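Local coordinates for protein guanine nucleotide exchange factor p115rhogef (Homo sapiens, PDB 1IAP) that probably activates Rho GTPases by nucleotide exchange and, through its RGS-like domain, probably interacts with heterotrimeric G protein alpha subunits, at residues Leu56-His60 with Ser61-Lys65; Glu114-Arg117 with Ser118-Met122; Ser144-Ala147 with Arg148-His151; Glu162-His165 with Thr166-Thr169; Asn179-Gly182 with Leu183-His187. All coordinates share one frame; numbering follows the deposited sequence.

Contact 1: Leu56-His60 with Ser61-Lys65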
# COMPACT_ATOMS: atom_id res chain seq x y z
N LEU A 56 -6.21 -8.74 12.24
CA LEU A 56 -5.18 -9.46 12.98
C LEU A 56 -3.90 -9.52 12.14
O LEU A 56 -2.81 -9.34 12.66
CB LEU A 56 -5.65 -10.88 13.33
CG LEU A 56 -6.96 -10.99 14.13
CD1 LEU A 56 -7.29 -12.46 14.37
CD2 LEU A 56 -6.83 -10.25 15.45
N ASP A 57 -4.06 -9.75 10.84
CA ASP A 57 -2.92 -9.80 9.92
C ASP A 57 -2.28 -8.42 9.86
O ASP A 57 -1.05 -8.28 9.88
CB ASP A 57 -3.37 -10.21 8.51
CG ASP A 57 -3.86 -11.64 8.43
OD1 ASP A 57 -3.56 -12.45 9.33
OD2 ASP A 57 -4.55 -11.96 7.44
N PHE A 58 -3.13 -7.40 9.77
CA PHE A 58 -2.71 -6.00 9.72
C PHE A 58 -1.92 -5.70 10.99
O PHE A 58 -0.89 -5.03 10.94
CB PHE A 58 -3.95 -5.11 9.61
CG PHE A 58 -3.66 -3.63 9.67
CD1 PHE A 58 -3.46 -2.91 8.50
CD2 PHE A 58 -3.67 -2.95 10.89
CE1 PHE A 58 -3.26 -1.53 8.54
CE2 PHE A 58 -3.47 -1.57 10.94
CZ PHE A 58 -3.27 -0.85 9.75
N TYR A 59 -2.40 -6.22 12.12
CA TYR A 59 -1.72 -6.03 13.39
C TYR A 59 -0.34 -6.67 13.36
O TYR A 59 0.66 -6.02 13.66
CB TYR A 59 -2.55 -6.63 14.55
CG TYR A 59 -1.80 -6.70 15.86
CD1 TYR A 59 -1.69 -5.59 16.69
CD2 TYR A 59 -1.18 -7.89 16.25
CE1 TYR A 59 -0.96 -5.65 17.88
CE2 TYR A 59 -0.45 -7.96 17.43
CZ TYR A 59 -0.35 -6.84 18.24
OH TYR A 59 0.38 -6.92 19.41
N HIS A 60 -0.28 -7.94 12.96
CA HIS A 60 0.98 -8.66 12.92
C HIS A 60 2.00 -8.11 11.92
O HIS A 60 3.20 -8.21 12.14
CB HIS A 60 0.73 -10.15 12.66
CG HIS A 60 0.07 -10.85 13.81
ND1 HIS A 60 0.69 -11.02 15.03
CD2 HIS A 60 -1.15 -11.41 13.93
CE1 HIS A 60 -0.13 -11.64 15.86
NE2 HIS A 60 -1.26 -11.88 15.22
N SER A 61 1.50 -7.49 10.85
CA SER A 61 2.36 -6.92 9.82
C SER A 61 2.87 -5.51 10.08
O SER A 61 4.02 -5.19 9.76
CB SER A 61 1.64 -6.93 8.47
OG SER A 61 1.46 -8.25 7.98
N PHE A 62 2.03 -4.66 10.68
CA PHE A 62 2.41 -3.26 10.89
C PHE A 62 2.45 -2.70 12.30
O PHE A 62 3.09 -1.67 12.52
CB PHE A 62 1.49 -2.36 10.06
CG PHE A 62 1.36 -2.77 8.62
CD1 PHE A 62 0.20 -3.39 8.17
CD2 PHE A 62 2.40 -2.54 7.72
CE1 PHE A 62 0.08 -3.78 6.84
CE2 PHE A 62 2.28 -2.93 6.39
CZ PHE A 62 1.12 -3.55 5.95
N LEU A 63 1.78 -3.36 13.24
CA LEU A 63 1.70 -2.83 14.60
C LEU A 63 2.47 -3.57 15.69
O LEU A 63 2.91 -2.96 16.67
CB LEU A 63 0.23 -2.66 14.99
CG LEU A 63 -0.69 -2.01 13.94
CD1 LEU A 63 -2.15 -2.01 14.40
CD2 LEU A 63 -0.23 -0.60 13.63
N GLU A 64 2.65 -4.88 15.53
CA GLU A 64 3.37 -5.67 16.53
C GLU A 64 4.86 -5.35 16.62
O GLU A 64 5.51 -5.07 15.61
CB GLU A 64 3.15 -7.16 16.27
CG GLU A 64 3.79 -8.06 17.32
CD GLU A 64 3.25 -9.47 17.27
OE1 GLU A 64 3.36 -10.12 16.21
OE2 GLU A 64 2.71 -9.92 18.30
N LYS A 65 5.40 -5.43 17.84
CA LYS A 65 6.80 -5.15 18.14
C LYS A 65 7.84 -5.72 17.17
O LYS A 65 8.74 -5.01 16.72
CB LYS A 65 7.14 -5.62 19.56
CG LYS A 65 8.56 -5.33 20.01
CD LYS A 65 8.94 -6.13 21.25
CE LYS A 65 7.99 -5.84 22.41
NZ LYS A 65 8.34 -6.64 23.63
O HOH W 1 4.68 -9.98 13.70

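Contact 2: Glu114-Arg117 with Ser118-Met122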
# COMPACT_ATOMS: atom_id res chain seq x y z
N GLU A 114 5.02 13.55 -2.25
CA GLU A 114 5.62 14.82 -2.67
C GLU A 114 6.93 14.53 -3.39
O GLU A 114 7.16 15.03 -4.50
CB GLU A 114 5.89 15.69 -1.44
CG GLU A 114 6.60 17.01 -1.72
CD GLU A 114 6.89 17.81 -0.45
OE1 GLU A 114 6.44 17.40 0.65
OE2 GLU A 114 7.56 18.86 -0.54
N ASP A 115 7.77 13.69 -2.78
CA ASP A 115 9.06 13.33 -3.37
C ASP A 115 8.87 12.64 -4.72
O ASP A 115 9.61 12.92 -5.66
CB ASP A 115 9.86 12.41 -2.44
CG ASP A 115 11.25 12.12 -2.97
OD1 ASP A 115 11.49 10.99 -3.44
OD2 ASP A 115 12.10 13.04 -2.94
N PHE A 116 7.89 11.76 -4.81
CA PHE A 116 7.62 11.07 -6.07
C PHE A 116 7.25 12.08 -7.16
O PHE A 116 7.79 12.02 -8.27
CB PHE A 116 6.48 10.05 -5.92
CG PHE A 116 6.21 9.27 -7.18
CD1 PHE A 116 6.84 8.04 -7.39
CD2 PHE A 116 5.38 9.78 -8.17
CE1 PHE A 116 6.66 7.34 -8.60
CE2 PHE A 116 5.19 9.09 -9.38
CZ PHE A 116 5.83 7.86 -9.59
N ARG A 117 6.36 13.01 -6.85
CA ARG A 117 5.94 14.02 -7.82
C ARG A 117 7.10 14.88 -8.33
O ARG A 117 7.18 15.16 -9.53
CB ARG A 117 4.84 14.91 -7.25
CG ARG A 117 3.55 14.19 -6.97
CD ARG A 117 2.41 15.16 -6.73
NE ARG A 117 2.65 16.04 -5.59
CZ ARG A 117 2.24 15.80 -4.35
NH1 ARG A 117 1.56 14.69 -4.07
NH2 ARG A 117 2.51 16.67 -3.39
N SER A 118 7.99 15.27 -7.43
CA SER A 118 9.15 16.09 -7.81
C SER A 118 10.12 15.30 -8.68
O SER A 118 10.55 15.78 -9.73
CB SER A 118 9.87 16.61 -6.57
OG SER A 118 9.07 17.54 -5.87
N LYS A 119 10.44 14.08 -8.26
CA LYS A 119 11.36 13.22 -9.00
C LYS A 119 10.79 12.88 -10.38
O LYS A 119 11.52 12.80 -11.36
CB LYS A 119 11.65 11.94 -8.22
CG LYS A 119 12.33 12.15 -6.87
CD LYS A 119 13.79 12.55 -7.01
CE LYS A 119 14.46 12.68 -5.65
NZ LYS A 119 14.40 11.41 -4.86
N ARG A 120 9.47 12.72 -10.45
CA ARG A 120 8.79 12.38 -11.71
C ARG A 120 8.96 13.47 -12.76
O ARG A 120 9.14 13.18 -13.95
CB ARG A 120 7.30 12.13 -11.47
CG ARG A 120 6.58 11.61 -12.69
CD ARG A 120 5.08 11.49 -12.46
NE ARG A 120 4.45 10.85 -13.61
CZ ARG A 120 3.19 11.03 -13.99
NH1 ARG A 120 2.38 11.83 -13.29
NH2 ARG A 120 2.73 10.41 -15.07
N LEU A 121 8.90 14.72 -12.31
CA LEU A 121 9.06 15.87 -13.21
C LEU A 121 10.47 15.88 -13.81
O LEU A 121 10.66 16.34 -14.93
CB LEU A 121 8.81 17.17 -12.45
CG LEU A 121 7.39 17.37 -11.92
CD1 LEU A 121 7.33 18.63 -11.06
CD2 LEU A 121 6.40 17.44 -13.08
N MET A 122 11.42 15.35 -13.05
CA MET A 122 12.82 15.30 -13.48
C MET A 122 13.15 14.00 -14.21
O MET A 122 14.30 13.79 -14.61
CB MET A 122 13.74 15.45 -12.27
CG MET A 122 13.56 16.74 -11.49
SD MET A 122 14.76 16.90 -10.15
CE MET A 122 13.88 16.15 -8.80

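Contact 3: Ser144-Ala147 with Arg148-His151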
# COMPACT_ATOMS: atom_id res chain seq x y z
N SER A 144 -12.91 -0.82 -19.88
CA SER A 144 -11.85 -1.23 -20.78
C SER A 144 -10.55 -0.54 -20.38
O SER A 144 -9.48 -1.12 -20.52
CB SER A 144 -12.21 -0.90 -22.23
OG SER A 144 -12.22 0.50 -22.46
N TYR A 145 -10.65 0.70 -19.91
CA TYR A 145 -9.46 1.43 -19.49
C TYR A 145 -8.92 0.79 -18.22
O TYR A 145 -7.71 0.60 -18.08
CB TYR A 145 -9.76 2.90 -19.21
CG TYR A 145 -8.53 3.64 -18.71
CD1 TYR A 145 -8.53 4.27 -17.47
CD2 TYR A 145 -7.36 3.67 -19.46
CE1 TYR A 145 -7.38 4.92 -16.98
CE2 TYR A 145 -6.20 4.32 -18.99
CZ TYR A 145 -6.23 4.94 -17.75
OH TYR A 145 -5.09 5.56 -17.28
N GLU A 146 -9.82 0.48 -17.29
CA GLU A 146 -9.42 -0.15 -16.04
C GLU A 146 -8.71 -1.47 -16.31
O GLU A 146 -7.75 -1.80 -15.63
CB GLU A 146 -10.63 -0.37 -15.13
CG GLU A 146 -11.19 0.92 -14.54
CD GLU A 146 -12.45 0.70 -13.73
OE1 GLU A 146 -13.09 -0.37 -13.87
OE2 GLU A 146 -12.81 1.61 -12.95
N ALA A 147 -9.17 -2.19 -17.33
CA ALA A 147 -8.55 -3.47 -17.70
C ALA A 147 -7.11 -3.24 -18.17
O ALA A 147 -6.22 -4.03 -17.85
CB ALA A 147 -9.36 -4.18 -18.78
N ARG A 148 -6.89 -2.17 -18.93
CA ARG A 148 -5.55 -1.83 -19.42
C ARG A 148 -4.62 -1.51 -18.26
O ARG A 148 -3.45 -1.90 -18.27
CB ARG A 148 -5.60 -0.64 -20.38
CG ARG A 148 -6.06 -0.98 -21.79
CD ARG A 148 -5.96 0.24 -22.71
NE ARG A 148 -6.21 -0.09 -24.11
CZ ARG A 148 -7.41 -0.28 -24.65
NH1 ARG A 148 -8.50 -0.19 -23.90
NH2 ARG A 148 -7.53 -0.55 -25.94
N GLU A 149 -5.15 -0.81 -17.25
CA GLU A 149 -4.38 -0.44 -16.07
C GLU A 149 -3.91 -1.70 -15.34
O GLU A 149 -2.73 -1.80 -14.99
CB GLU A 149 -5.21 0.38 -15.10
CG GLU A 149 -5.65 1.75 -15.57
CD GLU A 149 -6.32 2.52 -14.45
OE1 GLU A 149 -7.47 2.20 -14.11
OE2 GLU A 149 -5.69 3.43 -13.88
N ARG A 150 -4.82 -2.64 -15.13
CA ARG A 150 -4.49 -3.89 -14.45
C ARG A 150 -3.44 -4.70 -15.21
O ARG A 150 -2.62 -5.37 -14.61
CB ARG A 150 -5.74 -4.76 -14.24
CG ARG A 150 -6.83 -4.10 -13.43
CD ARG A 150 -7.94 -5.09 -13.12
NE ARG A 150 -9.13 -4.42 -12.59
CZ ARG A 150 -10.22 -4.15 -13.31
NH1 ARG A 150 -10.28 -4.51 -14.58
NH2 ARG A 150 -11.24 -3.51 -12.75
N HIS A 151 -3.49 -4.64 -16.54
CA HIS A 151 -2.53 -5.38 -17.37
C HIS A 151 -1.12 -4.84 -17.13
O HIS A 151 -0.18 -5.61 -16.92
CB HIS A 151 -2.89 -5.25 -18.85
CG HIS A 151 -2.02 -6.06 -19.76
ND1 HIS A 151 -1.01 -5.51 -20.51
CD2 HIS A 151 -2.01 -7.39 -20.04
CE1 HIS A 151 -0.41 -6.46 -21.22
NE2 HIS A 151 -1.00 -7.61 -20.95
O HOH W 2 -5.10 6.20 -14.50
O HOH W 3 -8.12 -0.70 -12.95

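Contact 4: Glu162-His165 with Thr166-Thr169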
# COMPACT_ATOMS: atom_id res chain seq x y z
N GLU A 162 10.89 -9.82 -9.39
CA GLU A 162 12.15 -10.28 -9.96
C GLU A 162 13.30 -9.52 -9.33
O GLU A 162 14.33 -10.11 -8.99
CB GLU A 162 12.16 -10.10 -11.48
CG GLU A 162 11.16 -10.99 -12.20
CD GLU A 162 11.18 -10.86 -13.71
OE1 GLU A 162 11.56 -9.78 -14.23
OE2 GLU A 162 10.81 -11.84 -14.39
N MET A 163 13.12 -8.21 -9.14
CA MET A 163 14.15 -7.36 -8.53
C MET A 163 13.96 -7.24 -7.02
O MET A 163 14.41 -6.27 -6.40
CB MET A 163 14.12 -5.97 -9.16
CG MET A 163 14.39 -5.95 -10.66
SD MET A 163 16.00 -6.65 -11.09
CE MET A 163 15.54 -8.30 -11.67
N GLN A 164 13.31 -8.24 -6.43
CA GLN A 164 13.03 -8.27 -4.99
C GLN A 164 14.23 -7.91 -4.11
O GLN A 164 14.09 -7.15 -3.15
CB GLN A 164 12.50 -9.64 -4.58
CG GLN A 164 12.12 -9.74 -3.12
CD GLN A 164 11.75 -11.14 -2.70
OE1 GLN A 164 11.17 -11.91 -3.47
NE2 GLN A 164 12.07 -11.49 -1.46
N HIS A 165 15.39 -8.46 -4.44
CA HIS A 165 16.61 -8.22 -3.66
C HIS A 165 17.03 -6.76 -3.54
O HIS A 165 17.70 -6.38 -2.58
CB HIS A 165 17.77 -9.06 -4.19
CG HIS A 165 18.03 -8.88 -5.66
ND1 HIS A 165 17.23 -9.44 -6.63
CD2 HIS A 165 19.00 -8.19 -6.31
CE1 HIS A 165 17.70 -9.12 -7.82
NE2 HIS A 165 18.77 -8.36 -7.66
N THR A 166 16.62 -5.94 -4.51
CA THR A 166 16.97 -4.53 -4.51
C THR A 166 16.12 -3.73 -3.52
O THR A 166 16.45 -2.58 -3.20
CB THR A 166 16.81 -3.90 -5.91
OG1 THR A 166 15.42 -3.84 -6.27
CG2 THR A 166 17.57 -4.71 -6.95
N ILE A 167 15.03 -4.33 -3.04
CA ILE A 167 14.15 -3.67 -2.08
C ILE A 167 14.89 -3.53 -0.76
O ILE A 167 14.82 -2.49 -0.10
CB ILE A 167 12.86 -4.48 -1.84
CG1 ILE A 167 12.07 -4.61 -3.14
CG2 ILE A 167 12.02 -3.83 -0.74
CD1 ILE A 167 10.83 -5.49 -3.05
N SER A 168 15.62 -4.58 -0.40
CA SER A 168 16.39 -4.64 0.83
C SER A 168 17.29 -5.87 0.82
O SER A 168 16.99 -6.87 0.15
CB SER A 168 15.45 -4.73 2.04
OG SER A 168 16.19 -4.92 3.23
N THR A 169 18.39 -5.79 1.56
CA THR A 169 19.32 -6.91 1.67
C THR A 169 18.70 -7.96 2.59
O THR A 169 19.04 -9.14 2.52
CB THR A 169 20.68 -6.46 2.22
OG1 THR A 169 21.50 -7.61 2.45
CG2 THR A 169 20.52 -5.68 3.52

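Contact 5: Asn179-Gly182 with Leu183-His187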
# COMPACT_ATOMS: atom_id res chain seq x y z
N ASN A 179 4.92 -9.48 -0.55
CA ASN A 179 3.66 -10.08 -0.10
C ASN A 179 2.61 -8.99 0.11
O ASN A 179 1.46 -9.11 -0.32
CB ASN A 179 3.86 -10.83 1.22
CG ASN A 179 4.68 -12.09 1.06
OD1 ASN A 179 4.85 -12.58 -0.05
ND2 ASN A 179 5.18 -12.62 2.17
N ALA A 180 3.02 -7.92 0.79
CA ALA A 180 2.14 -6.81 1.08
C ALA A 180 1.59 -6.16 -0.19
O ALA A 180 0.39 -5.88 -0.28
CB ALA A 180 2.86 -5.77 1.94
N ILE A 181 2.47 -5.91 -1.15
CA ILE A 181 2.04 -5.30 -2.41
C ILE A 181 1.14 -6.30 -3.15
O ILE A 181 0.08 -5.94 -3.65
CB ILE A 181 3.25 -4.89 -3.29
CG1 ILE A 181 3.98 -3.72 -2.63
CG2 ILE A 181 2.79 -4.48 -4.68
CD1 ILE A 181 5.35 -3.43 -3.22
N GLY A 182 1.54 -7.57 -3.13
CA GLY A 182 0.76 -8.60 -3.79
C GLY A 182 -0.67 -8.66 -3.26
O GLY A 182 -1.63 -8.71 -4.04
N LEU A 183 -0.80 -8.59 -1.94
CA LEU A 183 -2.10 -8.64 -1.30
C LEU A 183 -3.02 -7.52 -1.75
O LEU A 183 -4.17 -7.76 -2.12
CB LEU A 183 -1.94 -8.61 0.23
CG LEU A 183 -3.20 -8.84 1.07
CD1 LEU A 183 -3.74 -10.24 0.82
CD2 LEU A 183 -2.88 -8.66 2.54
N TYR A 184 -2.50 -6.30 -1.76
CA TYR A 184 -3.30 -5.15 -2.16
C TYR A 184 -3.62 -5.13 -3.66
O TYR A 184 -4.71 -4.72 -4.06
CB TYR A 184 -2.63 -3.84 -1.74
CG TYR A 184 -3.52 -2.64 -1.96
CD1 TYR A 184 -4.55 -2.34 -1.06
CD2 TYR A 184 -3.38 -1.84 -3.09
CE1 TYR A 184 -5.42 -1.28 -1.29
CE2 TYR A 184 -4.25 -0.77 -3.32
CZ TYR A 184 -5.26 -0.50 -2.42
OH TYR A 184 -6.10 0.56 -2.64
N MET A 185 -2.66 -5.53 -4.49
CA MET A 185 -2.87 -5.55 -5.93
C MET A 185 -3.98 -6.53 -6.29
O MET A 185 -4.80 -6.27 -7.17
CB MET A 185 -1.57 -5.92 -6.66
CG MET A 185 -0.58 -4.76 -6.81
SD MET A 185 -1.26 -3.41 -7.85
CE MET A 185 -0.73 -1.95 -6.90
N ARG A 186 -4.03 -7.65 -5.58
CA ARG A 186 -5.05 -8.68 -5.79
C ARG A 186 -6.42 -8.06 -5.50
O ARG A 186 -7.41 -8.37 -6.15
CB ARG A 186 -4.77 -9.84 -4.85
CG ARG A 186 -5.46 -11.14 -5.19
CD ARG A 186 -4.85 -12.25 -4.34
NE ARG A 186 -3.40 -12.32 -4.53
CZ ARG A 186 -2.50 -12.39 -3.55
NH1 ARG A 186 -2.89 -12.40 -2.28
NH2 ARG A 186 -1.21 -12.43 -3.85
N HIS A 187 -6.44 -7.13 -4.54
CA HIS A 187 -7.65 -6.42 -4.15
C HIS A 187 -8.13 -5.50 -5.28
O HIS A 187 -9.31 -5.19 -5.40
CB HIS A 187 -7.38 -5.60 -2.88
CG HIS A 187 -8.55 -4.80 -2.40
ND1 HIS A 187 -8.66 -3.45 -2.61
CD2 HIS A 187 -9.66 -5.17 -1.71
CE1 HIS A 187 -9.79 -3.01 -2.07
NE2 HIS A 187 -10.41 -4.04 -1.52

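Contact 1: Leu56-His60 with Ser61-Lys65
Tyr59 O accepts two backbone donors, Leu63 N at 2.9 Å and Glu64 N at 3.0 Å. They come from opposite faces of its carbonyl plane. The bond to Glu64 N joins residues five apart in the chain, so the last part of helix 48-63 widens into a pi-type turn. His60 ND1 donates to Glu64 OE1 at 3.1 Å, with a fairly straight angle of 166°. The oxygen sits at the ring edge, in the plane of the imidazole. The nitrogen meets the carboxylate from above its plane. A water donates to the same OE1 and to His60 O. With chi1 at -176° and the chain extended beyond CG, Glu64 brings its carboxylate to His60; its CB rests 3.9 Å from Tyr59 CE2. With an alanine in place of Glu64, His60 ND1 would probably be left without this acceptor and the imidazole freer to turn. Other residues make an apolar side. Phe62 CD1 lies over one face of the Phe58 ring, 3.7 Å from Phe58 CD1, with the two ring planes 58° apart. Leu63 CD1 comes within 3.7 Å of Phe58 CE2. All three also pack on other helices: Phe58 and Phe62 on helix 32-43, Phe58 and Leu63 on Val101 of helix 91-103. Phe62 further meets the His39 ring edge-to-face. The helix end is thus amphipathic, with rings and leucine packed inward and a His-carboxylate bond on the more exposed side. The nearby carboxylate would be expected to favour a protonated imidazole.

Contact 2: Glu114-Arg117 with Ser118-Met122
Asp115 and Lys119, one helical turn apart on helix 106-121, bring their charged ends together. Chi1 of Asp115 is near trans (-175°), which sets the carboxylate beside the next turn. Lys119 bends at chi2 and chi4 to bring its amine back. Lys119 NZ meets Asp115 OD1 at 3.3 Å on the syn lone pair, the side of the other oxygen. The bond from the same NZ to Asp115 OD2 is weak, at 3.4 Å. Lower in the lysine chain, CG lies only 3.1 Å from Asp115 O. Asp115 OD1 also accepts from His24 NE2 of helix 15-28. Loss of the Asp115 carboxylate to an alanine here would probably leave both the Lys119 amine and His24 NE2 without their shared acceptor.

Phe116 and Arg120 form a second pair. The arginine runs extended past the ring, and its CD lies 3.9 Å from Phe116 CE2. The ring and guanidinium planes are 35° apart. Arg120 NE makes a salt bridge to Glu128, while the Phe116 ring meets His24 edge-to-face and also touches Phe5. The usual backbone bonds join the two turns, among them Arg120 N to Phe116 O at 2.8 Å. The aspartate is therefore shared between an in-helix lysine and a histidine of another helix. This links a surface salt bridge to the packing of helix 106-121 on helix 15-28.

Contact 3: Ser144-Ala147 with Arg148-His151
Near the start of helix 142-162, Tyr145 and Glu149 stack one turn apart. The carboxylate of Glu149 lies almost parallel to the phenol ring, with planes 18° apart, and Glu149 CD is 3.6 Å from Tyr145 CE1. Glu149 CG sits over the same ring in a CH-pi contact, 4.1 Å from the ring centroid. CG of Tyr145 stands opposite its own N (chi1 177°), which lays the ring alongside the next turn.

Each oxygen of the Glu149 carboxylate has a water. One water bonds to Tyr145 OH and donates to Glu149 OE2, each at 2.9 Å. A second water donates to Glu146 O and to Glu149 OE1. Glu149 OE2 also makes a salt bridge to Arg14 NE. This second partner joins helix 142-162 to the N-terminal part of the all-helical RGS-like domain, just ahead of helix 15-28. The buried carboxylate is thus met by water on both oxygens and by an arginine, which would probably help to keep it ionised.

On the neighbouring side of the helix, Glu146 and Arg150 lie side by side and point the same way. Their salt bridge is long, with Glu146 OE1 3.8 Å from Arg150 NH2, and the carboxylate and guanidinium planes are 70° apart. Arg150 NE donates instead to Leu188 O, just beyond helix 171-187. Arg150 CG packs against Glu146 O at 3.3 Å.

Contact 4: Glu162-His165 with Thr166-Thr169
Met163 and Thr166 close a beta turn just after helix 142-162, and Gln164 to Ile167 makes a second, overlapping one. Together they start the loop that leads to helix 171-187. The hydrogen bonds come first. Thr166 N donates to Met163 O at 2.9 Å, from above the carbonyl plane. Thr166 OG1 donates to the same oxygen at 2.6 Å, lying in that plane. One carbonyl is thus gripped by the backbone and the side chain of a single residue. The hydroxyl reaches it because OG1 stands between the backbone N and the carbonyl carbon (chi1 69°). In the second turn Ile167 N donates to Gln164 O at 3.0 Å. Gln164 NE2 bonds to Ser174 OG of helix 171-187. Beyond the turns, Ser168 OG bonds to Asp170 N just before that helix.

Packing contacts follow. Ile167 CG1 rests on the Gln164 carbonyl, 3.2 Å from Gln164 O, and the isoleucine packs on Val178 of helix 171-187. Gln164 touches Val178 too.

The last contact is CH-pi: Thr166 CG2 sits over one face of the His165 ring, 4.1 Å from its centroid and 27° off the ring normal.

Contact 5: Asn179-Gly182 with Leu183-His187
Gly182 O accepts Arg186 N at 3.0 Å, and the arginine side chain then folds back over the same carbonyl. The chain bends at chi3 (-56°), which brings one face of the guanidinium over Gly182 O, with NH2 at 3.7 Å. Gly182 has no side chain to stand beside that group.

The other carbonyls of residues 179-182 are also taken by the following turn of helix 171-187. Asn179 O receives Leu183 N at 2.8 Å. Ile181 O receives Met185 N at 2.9 Å. Ala180 O has a longer bond from Tyr184 N, at 3.3 Å, and a second donor in His39 NE2 of helix 32-43. That imidazole ties helix 32-43 to the backbone of helix 171-187.

Two side chains find polar partners farther off. Tyr184 OH bonds to Lys12 O, and His187 NE2 to Ser45 OG. The apolar face is carried by Ile181 and Met185, which lie side by side and point the same way, with Ile181 CG2 4.0 Å from Met185 CG. Met185 CG also rests 3.4 Å from Ile181 O. Both residues pack on Met19 of helix 15-28 and Leu157 of helix 142-162. With these backbone carbonyls paired and the buried tyrosine hydroxyl bonded, the inward side of the helix can probably be buried with few polar groups lacking partners.

How the contacts relate
The five contacts follow one another along the chain, all within the helical RGS-like domain. Contact 1 ends helix 48-63 and contact 2 ends helix 106-121. Their centres are about 31 Å apart, on opposite sides of the chain's centre. Contact 3 lies near the start of helix 142-162, contact 5 on helix 171-187, and contact 4 in the loop between them. Contact 5 is the most central, its centre about 17 Å from those of contacts 3 and 4. No two contacts touch. His39 meets both Phe62 of contact 1 and Ala180 of contact 5. Helix 15-28 packs against contacts 2 and 5. Helix 171-187 thus appears to be a central element on which earlier helices pack.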